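Protein PES4 (Saccharomyces cerevisiae S288C, PDB 6EZ7) probably binds RNA, such as poly(A), poly(U) and the 3' untranslated regions of mRNAs, this piece being its third RNA recognition motif. Local coordinates at residues A[2-7]-A[46-51]. Numbering follows the deposited sequence.
Sequences NSIFIK and VTYKNS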
loop_
_atom_site.group_PDB
_atom_site.type_symbol
_atom_site.label_atom_id
_atom_site.label_comp_id
_atom_site.label_asym_id
_atom_site.label_seq_id
_atom_site.Cartn_x
_atom_site.Cartn_y
_atom_site.Cartn_z
ATOM N N ASN A 2 -0.019 -8.651 7.963
ATOM C CA ASN A 2 -1.027 -7.600 7.966
ATOM C C ASN A 2 -0.632 -6.434 7.071
ATOM O O ASN A 2 -1.377 -5.463 6.950
ATOM C CB ASN A 2 -1.264 -7.087 9.389
ATOM C CG ASN A 2 -1.959 -8.103 10.264
ATOM O OD1 ASN A 2 -1.661 -9.294 10.207
ATOM N ND2 ASN A 2 -2.895 -7.637 11.082
ATOM N N SER A 3 0.538 -6.524 6.447
ATOM C CA SER A 3 1.108 -5.354 5.782
ATOM C C SER A 3 1.282 -5.511 4.280
ATOM O O SER A 3 1.563 -6.602 3.783
ATOM C CB SER A 3 2.456 -5.005 6.411
ATOM O OG SER A 3 2.309 -4.769 7.799
ATOM N N ILE A 4 1.118 -4.402 3.565
ATOM C CA ILE A 4 1.309 -4.373 2.123
ATOM C C ILE A 4 2.249 -3.251 1.710
ATOM O O ILE A 4 2.456 -2.286 2.452
ATOM C CB ILE A 4 -0.032 -4.200 1.376
ATOM C CG1 ILE A 4 -0.701 -2.882 1.777
ATOM C CG2 ILE A 4 -0.947 -5.385 1.643
ATOM C CD1 ILE A 4 -1.990 -2.593 1.025
ATOM N N PHE A 5 2.838 -3.393 0.532
ATOM C CA PHE A 5 3.570 -2.296 -0.085
ATOM C C PHE A 5 2.741 -1.742 -1.227
ATOM O O PHE A 5 2.103 -2.494 -1.963
ATOM C CB PHE A 5 4.937 -2.751 -0.601
ATOM C CG PHE A 5 5.978 -2.890 0.470
ATOM C CD1 PHE A 5 6.389 -1.789 1.200
ATOM C CD2 PHE A 5 6.564 -4.118 0.730
ATOM C CE1 PHE A 5 7.357 -1.912 2.181
ATOM C CE2 PHE A 5 7.533 -4.246 1.709
ATOM C CZ PHE A 5 7.925 -3.142 2.436
ATOM N N ILE A 6 2.739 -0.424 -1.364
ATOM C CA ILE A 6 2.087 0.222 -2.492
ATOM C C ILE A 6 3.131 1.029 -3.231
ATOM O O ILE A 6 3.738 1.935 -2.660
ATOM C CB ILE A 6 0.941 1.134 -2.046
ATOM C CG1 ILE A 6 -0.013 0.366 -1.130
ATOM C CG2 ILE A 6 0.212 1.702 -3.252
ATOM C CD1 ILE A 6 -0.802 1.258 -0.218
ATOM N N LYS A 7 3.358 0.691 -4.493
ATOM C CA LYS A 7 4.397 1.357 -5.264
ATOM C C LYS A 7 3.827 1.941 -6.545
ATOM O O LYS A 7 2.662 1.718 -6.870
ATOM C CB LYS A 7 5.535 0.384 -5.576
ATOM C CG LYS A 7 6.057 -0.350 -4.347
ATOM C CD LYS A 7 7.322 -1.129 -4.649
ATOM C CE LYS A 7 8.548 -0.237 -4.588
ATOM N NZ LYS A 7 9.799 -1.043 -4.554
ATOM N N VAL A 46 1.586 -0.076 4.322
ATOM C CA VAL A 46 0.313 -0.039 5.031
ATOM C C VAL A 46 0.102 -1.293 5.852
ATOM O O VAL A 46 0.234 -2.411 5.347
ATOM C CB VAL A 46 -0.865 0.131 4.059
ATOM C CG1 VAL A 46 -2.193 0.074 4.809
ATOM C CG2 VAL A 46 -0.734 1.439 3.314
ATOM N N THR A 47 -0.230 -1.100 7.122
ATOM C CA THR A 47 -0.512 -2.214 8.011
ATOM C C THR A 47 -1.979 -2.207 8.428
ATOM O O THR A 47 -2.487 -1.213 8.943
ATOM C CB THR A 47 0.381 -2.176 9.256
ATOM O OG1 THR A 47 1.754 -2.272 8.853
ATOM C CG2 THR A 47 0.056 -3.342 10.173
ATOM N N TYR A 48 -2.653 -3.325 8.195
ATOM C CA TYR A 48 -4.056 -3.465 8.553
ATOM C C TYR A 48 -4.225 -4.039 9.952
ATOM O O TYR A 48 -3.385 -4.805 10.422
ATOM C CB TYR A 48 -4.774 -4.347 7.530
ATOM C CG TYR A 48 -5.033 -3.625 6.230
ATOM C CD1 TYR A 48 -6.161 -2.834 6.072
ATOM C CD2 TYR A 48 -4.142 -3.717 5.170
ATOM C CE1 TYR A 48 -6.402 -2.159 4.893
ATOM C CE2 TYR A 48 -4.374 -3.047 3.979
ATOM C CZ TYR A 48 -5.508 -2.272 3.848
ATOM O OH TYR A 48 -5.748 -1.603 2.670
ATOM N N LYS A 49 -5.312 -3.664 10.617
ATOM C CA LYS A 49 -5.632 -4.240 11.916
ATOM C C LYS A 49 -5.960 -5.718 11.752
ATOM O O LYS A 49 -5.476 -6.560 12.510
ATOM C CB LYS A 49 -6.798 -3.498 12.572
ATOM C CG LYS A 49 -6.504 -2.031 12.864
ATOM C CD LYS A 49 -7.540 -1.421 13.797
ATOM C CE LYS A 49 -7.171 0.006 14.171
ATOM N NZ LYS A 49 -8.267 0.691 14.911
ATOM N N ASN A 50 -6.774 -6.025 10.746
ATOM C CA ASN A 50 -7.172 -7.398 10.469
ATOM C C ASN A 50 -6.388 -7.972 9.297
ATOM O O ASN A 50 -6.379 -7.401 8.207
ATOM C CB ASN A 50 -8.674 -7.470 10.190
ATOM C CG ASN A 50 -9.503 -6.938 11.342
ATOM O OD1 ASN A 50 -9.314 -7.336 12.493
ATOM N ND2 ASN A 50 -10.421 -6.026 11.041
ATOM N N SER A 51 -5.735 -9.105 9.533
ATOM C CA SER A 51 -4.865 -9.730 8.541
ATOM C C SER A 51 -5.579 -9.992 7.218
ATOM O O SER A 51 -4.984 -9.857 6.148
ATOM C CB SER A 51 -4.303 -11.042 9.089
ATOM O OG SER A 51 -3.793 -10.866 10.399
#
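The central pair of antiparallel strands in an RNA recognition motif meets where N2, S3 and I4 run beside V46, T47 and Y48, an example of how the end of an inner strand is tied to its neighbour before a helix begins. I4 and V46 form a hydrogen-bonded pair, I4 N to V46 O at 2.8 Å and V46 N to I4 O at 3.0 Å; beyond it Y48 N reaches N2 O almost straight (178°). Between these bonds S3 and T47 make the non-hydrogen-bonded pair, and S3 OG and T47 OG1 share a hydrogen bond of 2.8 Å.

On the other face, I4 and V46 lie alongside each other. With CG1 of I4 set between backbone N and carbonyl (chi1 61°), its CD1 meets the edge of the Y48 ring at CE2, 3.8 Å away, while I6 CD1 touches V46 CG2. Helices 15-22 and 51-61 pack on this face, and Y48 OH is hydrogen-bonded to F22 O.

Past the strand end the N2 amide spans the turn. ND2 donates to Y48 O at 2.9 Å; this acceptor lies nearly in the N2 amide plane, although ND2 stands above the Y48 carbonyl plane. OD1 accepts from S51 OG at 2.7 Å, the hydroxyl sitting above the plane of the N2 side-chain carbonyl. With an alanine here both side-chain bonds go, which would probably leave Y48 O and S51 OG without these partners and the turn into helix 51-61 less fixed. Neighbouring first and third strands, backed by two helices, are the hallmark of the βαββαβ RRM fold.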